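Local atomic coordinates of GDP-mannose-dependent alpha-(1-6)-phosphatidylinositol monomannoside mannosyltransferase (Corynebacterium glutamicum, PDB entry 3OKP), a protein that belongs to the GT-B class of glycosyltransferases, a mannosyltransferase with two Rossmann-like domains facing each other across a cleft. Residues Leu100-Ala105 / Ser111-Ser116. Sequence-based numbering, arbitrary orientation.
Sequences LMAGTA and SKVIAS
V113, near the start of strand 112-116, sets its two methyl groups against two alanines on the first turn of helix 102-107. All contact between side chains here is apolar. CG1 of V113 meets CB of A102 at 3.7 Å, and CG2 of V113 lies 4.0 Å from CB of A105, so each branch of the valine has its own alanine. The torsion explains the division: with CG1 anti to the backbone N (chi1 176°) and CG2 anti to the carbonyl carbon, the fork opens toward the helix. CG2 of V113 also lies 4.0 Å from the carbonyl O of A102, a loose van der Waals approach to the backbone. Because A102 and A105 are three residues apart, both CB atoms fall on the helix face turned to the strand, and the short side chains let the backbones come close, with CA of A102 6.6 Å from CA of V113.

The hydrogen bonding of these residues is made elsewhere: the helical turn closes through A105 N to M101 O at 3.2 Å, M101 being the N-cap residue, and V113 gives its backbone N to the carboxylate of D142, while its side chain also touches F92 of strand 89-92.

The helix is the crossover from strand 89-92 to strand 112-116 in a beta-alpha-beta unit, and packs on the seven-stranded parallel sheet of one Rossmann-like domain of the GT-B fold. With three buried residues touching through methyl groups and just 110 Å² buried in all, the join probably rests on close fit and the exclusion of water, without directional bonds between helix and strand.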
loop_
_atom_site.group_PDB
_atom_site.type_symbol
_atom_site.label_atom_id
_atom_site.label_comp_id
_atom_site.label_asym_id
_atom_site.label_seq_id
_atom_site.Cartn_x
_atom_site.Cartn_y
_atom_site.Cartn_z
ATOM N N LEU A 100 16.102 -16.636 -0.493
ATOM C CA LEU A 100 16.859 -17.827 -0.885
ATOM C C LEU A 100 18.057 -18.065 0.046
ATOM O O LEU A 100 18.707 -19.106 -0.026
ATOM C CB LEU A 100 17.309 -17.743 -2.350
ATOM C CG LEU A 100 16.225 -17.837 -3.434
ATOM C CD1 LEU A 100 16.773 -17.393 -4.792
ATOM C CD2 LEU A 100 15.627 -19.236 -3.526
ATOM N N MET A 101 18.331 -17.094 0.920
ATOM C CA MET A 101 19.358 -17.217 1.959
ATOM C C MET A 101 18.781 -17.720 3.291
ATOM O O MET A 101 19.465 -17.697 4.318
ATOM C CB MET A 101 20.062 -15.872 2.186
ATOM C CG MET A 101 20.787 -15.298 0.969
ATOM S SD MET A 101 21.945 -13.971 1.397
ATOM C CE MET A 101 20.829 -12.679 1.956
ATOM N N ALA A 102 17.529 -18.176 3.275
ATOM C CA ALA A 102 16.852 -18.628 4.499
ATOM C C ALA A 102 17.511 -19.859 5.129
ATOM O O ALA A 102 17.551 -19.991 6.356
ATOM C CB ALA A 102 15.378 -18.884 4.235
ATOM N N GLY A 103 18.026 -20.753 4.285
ATOM C CA GLY A 103 18.782 -21.917 4.748
ATOM C C GLY A 103 19.978 -21.531 5.602
ATOM O O GLY A 103 20.187 -22.095 6.676
ATOM N N THR A 104 20.749 -20.556 5.124
ATOM C CA THR A 104 21.907 -20.021 5.847
ATOM C C THR A 104 21.498 -19.412 7.189
ATOM O O THR A 104 22.207 -19.564 8.187
ATOM C CB THR A 104 22.658 -18.959 5.003
ATOM O OG1 THR A 104 23.096 -19.548 3.773
ATOM C CG2 THR A 104 23.872 -18.401 5.754
ATOM N N ALA A 105 20.353 -18.731 7.203
ATOM C CA ALA A 105 19.826 -18.119 8.423
ATOM C C ALA A 105 19.561 -19.158 9.517
ATOM O O ALA A 105 19.913 -18.938 10.678
ATOM C CB ALA A 105 18.566 -17.306 8.120
ATOM N N SER A 111 15.987 -19.147 14.897
ATOM C CA SER A 111 14.927 -20.096 15.238
ATOM C C SER A 111 13.630 -19.858 14.463
ATOM O O SER A 111 12.715 -20.690 14.495
ATOM C CB SER A 111 14.660 -20.080 16.746
ATOM O OG SER A 111 14.386 -18.764 17.199
ATOM N N LYS A 112 13.558 -18.723 13.769
ATOM C CA LYS A 112 12.413 -18.393 12.928
ATOM C C LYS A 112 12.834 -17.549 11.729
ATOM O O LYS A 112 13.552 -16.556 11.878
ATOM C CB LYS A 112 11.342 -17.647 13.732
ATOM C CG LYS A 112 10.018 -17.480 12.993
ATOM C CD LYS A 112 9.028 -16.614 13.766
ATOM C CE LYS A 112 8.612 -17.268 15.078
ATOM N NZ LYS A 112 7.487 -16.538 15.715
ATOM N N VAL A 113 12.384 -17.955 10.545
ATOM C CA VAL A 113 12.602 -17.184 9.326
ATOM C C VAL A 113 11.265 -16.686 8.782
ATOM O O VAL A 113 10.331 -17.465 8.581
ATOM C CB VAL A 113 13.356 -17.997 8.238
ATOM C CG1 VAL A 113 13.481 -17.186 6.947
ATOM C CG2 VAL A 113 14.735 -18.412 8.735
ATOM N N ILE A 114 11.188 -15.376 8.568
ATOM C CA ILE A 114 10.005 -14.732 8.013
ATOM C C ILE A 114 10.382 -14.086 6.684
ATOM O O ILE A 114 11.470 -13.528 6.551
ATOM C CB ILE A 114 9.425 -13.645 8.971
ATOM C CG1 ILE A 114 9.234 -14.187 10.394
ATOM C CG2 ILE A 114 8.104 -13.090 8.450
ATOM C CD1 ILE A 114 10.365 -13.854 11.342
ATOM N N ALA A 115 9.489 -14.183 5.700
ATOM C CA ALA A 115 9.641 -13.456 4.441
ATOM C C ALA A 115 8.323 -12.793 4.043
ATOM O O ALA A 115 7.259 -13.419 4.111
ATOM C CB ALA A 115 10.143 -14.383 3.335
ATOM N N SER A 116 8.399 -11.527 3.641
ATOM C CA SER A 116 7.216 -10.767 3.234
ATOM C C SER A 116 7.082 -10.689 1.718
ATOM O O SER A 116 8.026 -10.319 1.021
ATOM C CB SER A 116 7.233 -9.354 3.833
ATOM O OG SER A 116 7.039 -9.381 5.240
#